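Local coordinates for putative oxidoreductase molybdopterin-binding subunit (Sulfolobus tokodaii, PDB 4ZOH), which binds a pterin cytosine dinucleotide and probably serves as the catalytic, molybdenum-cofactor subunit of an oxidoreductase of the xanthine dehydrogenase and aldehyde oxidase family, at residues A81-K86 / Y92-S97; G581-K586 / Q617-G622; V594-N599 / L658-H663. All coordinates share one frame; numbering follows the deposited sequence.

Interaction 1 (A81-K86 / Y92-S97)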
loop_
_atom_site.group_PDB
_atom_site.type_symbol
_atom_site.label_atom_id
_atom_site.label_comp_id
_atom_site.label_asym_id
_atom_site.label_seq_id
_atom_site.Cartn_x
_atom_site.Cartn_y
_atom_site.Cartn_z
ATOM N N ALA A 81 0.973 28.879 -0.103
ATOM C CA ALA A 81 0.029 28.276 -1.046
ATOM C C ALA A 81 0.355 26.786 -1.193
ATOM O O ALA A 81 1.514 26.369 -0.919
ATOM C CB ALA A 81 0.156 28.960 -2.415
ATOM N N ILE A 82 -0.627 26.004 -1.656
ATOM C CA ILE A 82 -0.470 24.536 -1.836
ATOM C C ILE A 82 -0.923 24.188 -3.251
ATOM O O ILE A 82 -2.040 24.576 -3.632
ATOM C CB ILE A 82 -1.303 23.694 -0.862
ATOM C CG1 ILE A 82 -1.216 24.178 0.574
ATOM C CG2 ILE A 82 -0.887 22.233 -0.981
ATOM C CD1 ILE A 82 -2.389 24.994 1.045
ATOM N N VAL A 83 -0.069 23.521 -4.044
ATOM C CA VAL A 83 -0.496 23.079 -5.314
ATOM C C VAL A 83 -0.672 21.561 -5.272
ATOM O O VAL A 83 0.057 20.855 -4.497
ATOM C CB VAL A 83 0.398 23.504 -6.462
ATOM C CG1 VAL A 83 0.667 25.046 -6.425
ATOM C CG2 VAL A 83 1.703 22.722 -6.553
ATOM N N ILE A 84 -1.612 21.068 -6.113
ATOM C CA ILE A 84 -1.887 19.613 -6.284
ATOM C C ILE A 84 -1.802 19.194 -7.755
ATOM O O ILE A 84 -2.345 19.871 -8.647
ATOM C CB ILE A 84 -3.217 19.203 -5.645
ATOM C CG1 ILE A 84 -3.335 19.894 -4.272
ATOM C CG2 ILE A 84 -3.353 17.652 -5.608
ATOM C CD1 ILE A 84 -4.113 19.211 -3.179
ATOM N N ALA A 85 -1.048 18.139 -8.046
ATOM C CA ALA A 85 -0.976 17.691 -9.432
ATOM C C ALA A 85 -0.861 16.151 -9.509
ATOM O O ALA A 85 -0.776 15.458 -8.484
ATOM C CB ALA A 85 0.174 18.376 -10.179
ATOM N N LYS A 86 -0.842 15.648 -10.726
ATOM C CA LYS A 86 -0.829 14.233 -11.017
ATOM C C LYS A 86 0.422 13.584 -10.527
ATOM O O LYS A 86 0.361 12.420 -10.183
ATOM C CB LYS A 86 -0.953 14.052 -12.530
ATOM C CG LYS A 86 -0.611 12.703 -13.146
ATOM C CD LYS A 86 -0.107 12.846 -14.590
ATOM C CE LYS A 86 -0.575 11.693 -15.467
ATOM N NZ LYS A 86 -0.940 12.107 -16.864
ATOM N N TYR A 92 5.641 20.649 -9.642
ATOM C CA TYR A 92 6.612 21.737 -9.586
ATOM C C TYR A 92 6.470 22.666 -10.792
ATOM O O TYR A 92 6.726 23.837 -10.652
ATOM C CB TYR A 92 8.035 21.260 -9.263
ATOM C CG TYR A 92 8.175 20.994 -7.737
ATOM C CD1 TYR A 92 7.748 19.745 -7.184
ATOM C CD2 TYR A 92 8.701 21.959 -6.837
ATOM C CE1 TYR A 92 7.851 19.450 -5.817
ATOM C CE2 TYR A 92 8.798 21.681 -5.432
ATOM C CZ TYR A 92 8.372 20.402 -4.935
ATOM O OH TYR A 92 8.417 20.002 -3.600
ATOM N N ASP A 93 6.008 22.152 -11.932
ATOM C CA ASP A 93 5.570 23.015 -13.040
ATOM C C ASP A 93 4.479 23.943 -12.535
ATOM O O ASP A 93 4.595 25.146 -12.691
ATOM C CB ASP A 93 5.023 22.211 -14.229
ATOM C CG ASP A 93 6.023 21.367 -14.833
ATOM O OD1 ASP A 93 7.217 21.685 -14.670
ATOM O OD2 ASP A 93 5.630 20.362 -15.500
ATOM N N LEU A 94 3.443 23.379 -11.891
ATOM C CA LEU A 94 2.330 24.171 -11.403
ATOM C C LEU A 94 2.720 25.231 -10.392
ATOM O O LEU A 94 2.079 26.280 -10.334
ATOM C CB LEU A 94 1.245 23.258 -10.850
ATOM C CG LEU A 94 -0.110 23.851 -10.457
ATOM C CD1 LEU A 94 -0.794 24.581 -11.607
ATOM C CD2 LEU A 94 -0.957 22.687 -10.008
ATOM N N ILE A 95 3.762 24.969 -9.579
ATOM C CA ILE A 95 4.271 25.967 -8.624
ATOM C C ILE A 95 4.553 27.313 -9.375
ATOM O O ILE A 95 4.204 28.380 -8.901
ATOM C CB ILE A 95 5.572 25.496 -7.893
ATOM C CG1 ILE A 95 5.301 24.418 -6.832
ATOM C CG2 ILE A 95 6.292 26.694 -7.230
ATOM C CD1 ILE A 95 4.724 24.930 -5.534
ATOM N N GLU A 96 5.162 27.234 -10.543
ATOM C CA GLU A 96 5.560 28.403 -11.332
ATOM C C GLU A 96 4.389 29.239 -11.855
ATOM O O GLU A 96 4.598 30.368 -12.288
ATOM C CB GLU A 96 6.335 27.945 -12.543
ATOM C CG GLU A 96 7.652 27.281 -12.196
ATOM C CD GLU A 96 8.349 26.710 -13.409
ATOM O OE1 GLU A 96 7.680 26.426 -14.420
ATOM O OE2 GLU A 96 9.570 26.538 -13.345
ATOM N N SER A 97 3.172 28.688 -11.823
ATOM C CA SER A 97 1.972 29.422 -12.228
ATOM C C SER A 97 1.315 30.126 -11.101
ATOM O O SER A 97 0.398 30.899 -11.364
ATOM C CB SER A 97 0.919 28.488 -12.832
ATOM O OG SER A 97 1.470 27.922 -13.986
#
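Leu94 lays its CD2 methyl over the root of the Val83 side chain, with CD2 3.9 Å from Val83 CB and the branch carbon Leu94 CG close behind. Its CG stands opposite the backbone N across the CA–CB bond (chi1 -171°), which sends the isobutyl group straight from the helix to the strand. The same methyl meets the strand backbone as well: Leu94 CD2 lies 3.4 Å from Ile84 O, a van der Waals contact against a carbonyl whose residue turns its own side chain to the other face of the sheet. Ala85 marks the edge of this patch, its CB 4.5 Å from Leu94 CD2.

Ile95 takes the outer end of Val83. The two side chains cross at about a right angle, and the tip of the isoleucine, CD1, is 3.9 Å from Val83 CG2 and 4.2 Å from Val83 CG1, touching both branches. With a chi1 of -51°, Val83 holds CG2 in the crowded position between its backbone N and carbonyl carbon, where it also meets Ile95 CG1 at 4.0 Å. Val83 is thus met at its base by Leu94 and at its methyls by Ile95.

Strand 79-85 is flanked by strands 32-38 and 54-56 in its sheet. Ile82 and Ile84 point to the other face, where they meet Leu231 and Leu235 of helix 223-235. On the helix 88-95 side, Asp93 forms salt bridges with basic side chains of other proteins in the assembly, so the apolar contact sits behind a subunit interface. A strand followed after a short turn by a helix that packs against one face of the same sheet is a compact alpha/beta unit, here part of the a/b hammerhead domain of the xanthine dehydrogenase and aldehyde oxidase family.

Interaction 2 (G581-K586 / Q617-G622)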
loop_
_atom_site.group_PDB
_atom_site.type_symbol
_atom_site.label_atom_id
_atom_site.label_comp_id
_atom_site.label_asym_id
_atom_site.label_seq_id
_atom_site.Cartn_x
_atom_site.Cartn_y
_atom_site.Cartn_z
ATOM N N GLY A 581 44.540 26.695 7.990
ATOM C CA GLY A 581 43.559 26.865 9.030
ATOM C C GLY A 581 42.550 25.733 9.157
ATOM O O GLY A 581 41.579 25.865 9.927
ATOM N N LYS A 582 42.827 24.609 8.487
ATOM C CA LYS A 582 42.008 23.417 8.592
ATOM C C LYS A 582 42.352 22.627 9.837
ATOM O O LYS A 582 43.525 22.409 10.145
ATOM C CB LYS A 582 42.153 22.542 7.327
ATOM C CG LYS A 582 41.280 21.282 7.384
ATOM C CD LYS A 582 41.463 20.351 6.205
ATOM C CE LYS A 582 40.778 20.877 4.983
ATOM N NZ LYS A 582 40.034 19.769 4.347
ATOM N N VAL A 583 41.326 22.185 10.535
ATOM C CA VAL A 583 41.446 21.438 11.739
ATOM C C VAL A 583 41.366 19.947 11.457
ATOM O O VAL A 583 40.455 19.525 10.805
ATOM C CB VAL A 583 40.316 21.841 12.703
ATOM C CG1 VAL A 583 40.296 20.983 13.978
ATOM C CG2 VAL A 583 40.488 23.301 13.134
ATOM N N PHE A 584 42.254 19.140 12.029
ATOM C CA PHE A 584 42.203 17.677 11.880
ATOM C C PHE A 584 42.079 17.148 13.253
ATOM O O PHE A 584 42.891 17.522 14.091
ATOM C CB PHE A 584 43.525 17.140 11.257
ATOM C CG PHE A 584 43.766 17.681 9.891
ATOM C CD1 PHE A 584 43.253 17.009 8.765
ATOM C CD2 PHE A 584 44.378 18.930 9.722
ATOM C CE1 PHE A 584 43.415 17.544 7.487
ATOM C CE2 PHE A 584 44.538 19.473 8.460
ATOM C CZ PHE A 584 44.072 18.771 7.330
ATOM N N VAL A 585 41.108 16.264 13.499
ATOM C CA VAL A 585 40.977 15.634 14.808
ATOM C C VAL A 585 41.648 14.259 14.768
ATOM O O VAL A 585 41.122 13.346 14.141
ATOM C CB VAL A 585 39.498 15.481 15.209
ATOM C CG1 VAL A 585 39.348 14.850 16.604
ATOM C CG2 VAL A 585 38.768 16.827 15.047
ATOM N N LYS A 586 42.725 14.086 15.533
ATOM C CA LYS A 586 43.515 12.828 15.571
ATOM C C LYS A 586 42.926 11.760 16.380
ATOM O O LYS A 586 42.939 10.551 15.992
ATOM C CB LYS A 586 44.883 13.117 16.178
ATOM C CG LYS A 586 45.731 14.014 15.296
ATOM C CD LYS A 586 45.637 13.636 13.813
ATOM C CE LYS A 586 46.173 14.740 12.954
ATOM N NZ LYS A 586 45.896 15.993 13.712
ATOM N N GLN A 617 29.336 20.888 14.342
ATOM C CA GLN A 617 28.861 22.226 14.806
ATOM C C GLN A 617 30.081 23.153 15.122
ATOM O O GLN A 617 30.143 24.328 14.619
ATOM C CB GLN A 617 27.958 22.101 16.065
ATOM C CG GLN A 617 27.456 23.506 16.504
ATOM C CD GLN A 617 26.480 23.605 17.644
ATOM O OE1 GLN A 617 26.159 22.640 18.386
ATOM N NE2 GLN A 617 25.999 24.838 17.828
ATOM N N ALA A 618 31.048 22.610 15.887
ATOM C CA ALA A 618 32.337 23.322 16.202
ATOM C C ALA A 618 33.104 23.700 14.948
ATOM O O ALA A 618 33.552 24.860 14.786
ATOM C CB ALA A 618 33.237 22.477 17.123
ATOM N N LEU A 619 33.176 22.774 14.006
ATOM C CA LEU A 619 34.146 22.946 12.891
ATOM C C LEU A 619 33.568 23.207 11.527
ATOM O O LEU A 619 34.305 23.656 10.662
ATOM C CB LEU A 619 35.104 21.731 12.783
ATOM C CG LEU A 619 35.891 21.303 14.008
ATOM C CD1 LEU A 619 36.677 20.007 13.643
ATOM C CD2 LEU A 619 36.787 22.497 14.472
ATOM N N LEU A 620 32.306 22.857 11.274
ATOM C CA LEU A 620 31.845 22.913 9.860
ATOM C C LEU A 620 30.567 23.691 9.677
ATOM O O LEU A 620 30.505 24.549 8.811
ATOM C CB LEU A 620 31.654 21.496 9.258
ATOM C CG LEU A 620 32.880 20.581 9.028
ATOM C CD1 LEU A 620 32.468 19.107 8.951
ATOM C CD2 LEU A 620 33.535 20.994 7.723
ATOM N N GLU A 621 29.559 23.333 10.456
ATOM C CA GLU A 621 28.192 23.735 10.157
ATOM C C GLU A 621 27.846 25.142 10.663
ATOM O O GLU A 621 28.440 25.596 11.627
ATOM C CB GLU A 621 27.270 22.715 10.812
ATOM C CG GLU A 621 27.211 21.466 9.899
ATOM C CD GLU A 621 26.475 20.308 10.523
ATOM O OE1 GLU A 621 25.501 20.511 11.252
ATOM O OE2 GLU A 621 26.918 19.140 10.350
ATOM N N GLY A 622 26.856 25.787 10.021
ATOM C CA GLY A 622 26.195 26.991 10.530
ATOM C C GLY A 622 25.100 27.495 9.626
ATOM O O GLY A 622 25.213 27.519 8.400
#
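Leu619, in the last turn of helix 600-619, carries this contact with both of its methyls, and Val583 at the start of strand 583-593 receives them. Leu619 CD1 lies 3.8 Å from Val583 CG1 and Leu619 CD2 is 3.9 Å from the same methyl, so the leucine fork closes around the valine branch. CD2 also reaches the body of the valine, 4.0 Å from Val583 CB. The two side chains cross at about a right angle. Val583 presents CG1 by setting it opposite its backbone N (chi1 175°).

Two residues along the strand, Val585 faces the same way and adds a lighter touch, its CG2 4.1 Å from Leu619 CD1. CD1 thus bridges the two valines, whereas CD2 stays with Val583. Phe584, between them, points to the other side of the sheet. An alanine in place of Leu619 would take away both methyls, and Val583 and Val585 would probably lose their shared partner, with a gap opening between strand and helix.

Ile682 of helix 673-688 packs on Leu619 as well, and Leu704 on Val583, extending the apolar layer. No hydrogen bond joins the two segments: the strand and the helix end are held here by nondirectional van der Waals contacts, which depend on the fit of branched side chains.

Interaction 3 (V594-N599 / L658-H663). With MCN (pterin cytosine dinucleotide), chain D.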
loop_
_atom_site.group_PDB
_atom_site.type_symbol
_atom_site.label_atom_id
_atom_site.label_comp_id
_atom_site.label_asym_id
_atom_site.label_seq_id
_atom_site.Cartn_x
_atom_site.Cartn_y
_atom_site.Cartn_z
ATOM N N VAL A 594 26.230 6.196 31.758
ATOM C CA VAL A 594 24.827 6.244 31.347
ATOM C C VAL A 594 23.995 5.212 32.055
ATOM O O VAL A 594 22.935 4.757 31.541
ATOM C CB VAL A 594 24.634 6.190 29.786
ATOM C CG1 VAL A 594 25.078 7.501 29.151
ATOM C CG2 VAL A 594 25.335 4.973 29.145
ATOM N N GLY A 595 24.420 4.873 33.276
ATOM C CA GLY A 595 23.710 3.838 34.030
ATOM C C GLY A 595 23.952 2.466 33.403
ATOM O O GLY A 595 24.927 2.292 32.633
ATOM N N THR A 596 23.093 1.482 33.731
ATOM C CA THR A 596 23.100 0.194 33.006
ATOM C C THR A 596 23.132 0.394 31.481
ATOM O O THR A 596 22.275 1.131 30.944
ATOM C CB THR A 596 21.907 -0.653 33.403
ATOM O OG1 THR A 596 21.727 -0.518 34.813
ATOM C CG2 THR A 596 22.101 -2.175 33.009
ATOM N N VAL A 597 24.131 -0.206 30.808
ATOM C CA VAL A 597 24.188 -0.192 29.363
ATOM C C VAL A 597 23.463 -1.436 28.863
ATOM O O VAL A 597 23.876 -2.572 29.124
ATOM C CB VAL A 597 25.618 -0.052 28.813
ATOM C CG1 VAL A 597 25.620 -0.011 27.283
ATOM C CG2 VAL A 597 26.268 1.230 29.328
ATOM N N ILE A 598 22.336 -1.236 28.173
ATOM C CA ILE A 598 21.527 -2.369 27.643
ATOM C C ILE A 598 22.256 -3.070 26.482
ATOM O O ILE A 598 22.230 -4.342 26.316
ATOM C CB ILE A 598 20.106 -1.890 27.234
ATOM C CG1 ILE A 598 19.452 -1.049 28.360
ATOM C CG2 ILE A 598 19.256 -3.053 26.816
ATOM C CD1 ILE A 598 19.162 -1.812 29.659
ATOM N N ASN A 599 22.939 -2.277 25.695
ATOM C CA ASN A 599 23.564 -2.782 24.481
ATOM C C ASN A 599 24.744 -1.866 24.140
ATOM O O ASN A 599 24.561 -0.767 23.551
ATOM C CB ASN A 599 22.576 -2.949 23.305
ATOM C CG ASN A 599 23.225 -3.640 22.073
ATOM O OD1 ASN A 599 24.375 -3.386 21.722
ATOM N ND2 ASN A 599 22.456 -4.467 21.397
ATOM N N LEU A 658 28.682 3.771 37.498
ATOM C CA LEU A 658 28.787 4.225 38.925
ATOM C C LEU A 658 27.407 4.683 39.440
ATOM O O LEU A 658 27.120 4.638 40.638
ATOM C CB LEU A 658 29.754 5.414 39.012
ATOM C CG LEU A 658 31.072 5.297 38.233
ATOM C CD1 LEU A 658 31.907 6.562 38.331
ATOM C CD2 LEU A 658 31.847 4.055 38.760
ATOM N N GLY A 659 26.545 5.133 38.534
ATOM C CA GLY A 659 25.200 5.621 38.898
ATOM C C GLY A 659 24.160 5.092 37.926
ATOM O O GLY A 659 24.231 5.416 36.754
ATOM N N LYS A 660 23.269 4.218 38.412
ATOM C CA LYS A 660 22.052 3.762 37.705
ATOM C C LYS A 660 20.872 4.730 37.913
ATOM O O LYS A 660 20.855 5.545 38.865
ATOM C CB LYS A 660 21.636 2.361 38.127
ATOM C CG LYS A 660 22.680 1.258 37.856
ATOM C CD LYS A 660 22.360 -0.014 38.626
ATOM C CE LYS A 660 20.934 -0.508 38.435
ATOM N NZ LYS A 660 20.495 -1.514 39.460
ATOM N N SER A 661 19.905 4.653 37.007
ATOM C CA SER A 661 18.720 5.485 37.097
ATOM C C SER A 661 17.795 4.807 38.100
ATOM O O SER A 661 18.008 3.643 38.445
ATOM C CB SER A 661 18.057 5.589 35.705
ATOM O OG SER A 661 17.375 4.391 35.467
ATOM N N PRO A 662 16.754 5.504 38.590
ATOM C CA PRO A 662 15.808 4.726 39.456
ATOM C C PRO A 662 14.851 3.785 38.677
ATOM O O PRO A 662 14.071 3.056 39.286
ATOM C CB PRO A 662 15.009 5.804 40.209
ATOM C CG PRO A 662 15.257 7.100 39.455
ATOM C CD PRO A 662 16.520 6.964 38.637
ATOM N N HIS A 663 14.910 3.792 37.348
ATOM C CA HIS A 663 13.936 3.023 36.544
ATOM C C HIS A 663 14.269 1.526 36.531
ATOM O O HIS A 663 15.435 1.139 36.725
ATOM C CB HIS A 663 13.911 3.600 35.106
ATOM C CG HIS A 663 13.607 5.077 35.074
ATOM N ND1 HIS A 663 12.365 5.599 35.412
ATOM C CD2 HIS A 663 14.398 6.139 34.803
ATOM C CE1 HIS A 663 12.394 6.921 35.281
ATOM N NE2 HIS A 663 13.627 7.273 34.939
HETATM N N1 MCN D . 21.381 2.536 24.988
HETATM C C2 MCN D . 21.793 1.495 25.803
HETATM N N3 MCN D . 22.021 1.680 27.141
HETATM C C4 MCN D . 21.838 2.953 27.669
HETATM C C5 MCN D . 21.425 4.012 26.861
HETATM C C6 MCN D . 21.168 3.802 25.506
HETATM O O2 MCN D . 21.970 0.347 25.382
HETATM N N4 MCN D . 22.060 3.114 28.956
HETATM C "C1'" MCN D . 21.139 2.234 23.576
HETATM C C2D MCN D . 19.665 1.875 23.376
HETATM O "O2'" MCN D . 19.423 0.502 23.445
HETATM C "C3'" MCN D . 19.418 2.294 21.951
HETATM C C4D MCN D . 20.089 3.605 21.976
HETATM O O4D MCN D . 21.328 3.379 22.777
HETATM O "O3'" MCN D . 20.019 1.466 21.017
HETATM C "C5'" MCN D . 18.934 4.308 22.664
HETATM O "O5'" MCN D . 19.286 5.480 23.127
HETATM P PA MCN D . 18.365 6.340 24.153
HETATM O O1A MCN D . 17.275 5.689 24.850
HETATM O O2A MCN D . 19.490 7.002 24.899
HETATM O O3A MCN D . 17.873 7.474 23.006
HETATM P PB MCN D . 16.583 7.223 22.070
HETATM O O1B MCN D . 15.368 7.735 22.827
HETATM O O2B MCN D . 16.445 5.874 21.514
HETATM O O3B MCN D . 16.962 8.147 20.911
HETATM C C10 MCN D . 16.605 9.555 20.848
HETATM C "C9'" MCN D . 17.810 10.394 20.501
HETATM C "C8'" MCN D . 17.474 11.750 20.167
HETATM S "S8'" MCN D . 16.534 12.725 21.287
HETATM C "C7'" MCN D . 17.960 12.370 19.056
HETATM S "S7'" MCN D . 17.676 14.094 18.696
HETATM C "C6'" MCN D . 18.869 11.710 18.138
HETATM C C7 MCN D . 19.519 10.462 18.822
HETATM O "O9'" MCN D . 18.468 9.734 19.425
HETATM N "N5'" MCN D . 18.259 11.393 16.848
HETATM C C4A MCN D . 18.659 10.304 16.048
HETATM N "N8'" MCN D . 20.183 9.601 17.796
HETATM C C4B MCN D . 19.664 9.426 16.548
HETATM N "N1'" MCN D . 20.130 8.401 15.830
HETATM C "C2'" MCN D . 19.606 8.159 14.631
HETATM N "N2'" MCN D . 20.072 7.129 13.958
HETATM N "N3'" MCN D . 18.594 8.989 14.044
HETATM C "C4'" MCN D . 18.110 10.110 14.757
HETATM O "O4'" MCN D . 17.228 10.858 14.243
#
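Loop 594-599 forms part of the pocket for the cytosine end of the pterin cytosine dinucleotide, and Gly659 and Lys660 pack against it. Gly595 CA stands 3.2 Å from Gly659 O in a CA-H...O contact with an angle of 134° at the hydrogen. Gly595 adopts a positive phi, which favours glycine, and a side chain here would probably press on Gly659 O and Lys660 CA. Beside it, the Lys660 chain runs obliquely past the Thr596 hydroxyl, with Lys660 CG 3.6 Å and Lys660 CE 3.7 Å from Thr596 OG1. A bend at chi3 (52°) brings CE back alongside the oxygen, so the threonine meets the aliphatic part of the lysine. Asp593 ties the loops together, accepting from Gly595 N through one carboxylate oxygen and from Leu658 N through the other.

On the ligand side, the backbone reads the base. The amino nitrogen N4 of the cofactor gives a bond of 2.8 Å to Thr596 O and a weak one of 3.2 Å to Val594 O. Ile598 N donates to cofactor N3 at 3.1 Å (158°), and Asn599 N to cofactor O2 at 2.8 Å. The Asn599 side chain meanwhile caps the helix that follows, with OD1 bound to Leu602 N.

Acceptors facing N4 and donors facing N3 and O2 match the Watson–Crick edge of cytosine, and this backbone recognition by a loop leading into a helix is part of the nucleotide end of the cofactor site.

Interactions 2 and 3 share their framework: both use the run from strand 583-593 to helix 600-619, interaction 2 at the start of the strand and the end of the helix, interaction 3 at the loop that joins them. Their nearest atoms are nonetheless about 19 Å apart. Interaction 1 belongs to the hammerhead domain and lies about 51 Å, centre to centre, from interaction 3, on the opposite side of the chain's centre. All three are partly buried. Interactions 1 and 2 both join a strand to a helix through branched apolar side chains, whereas interaction 3 joins two loops through a close backbone approach and a lysine chain laid by a threonine hydroxyl, beside the bound cofactor.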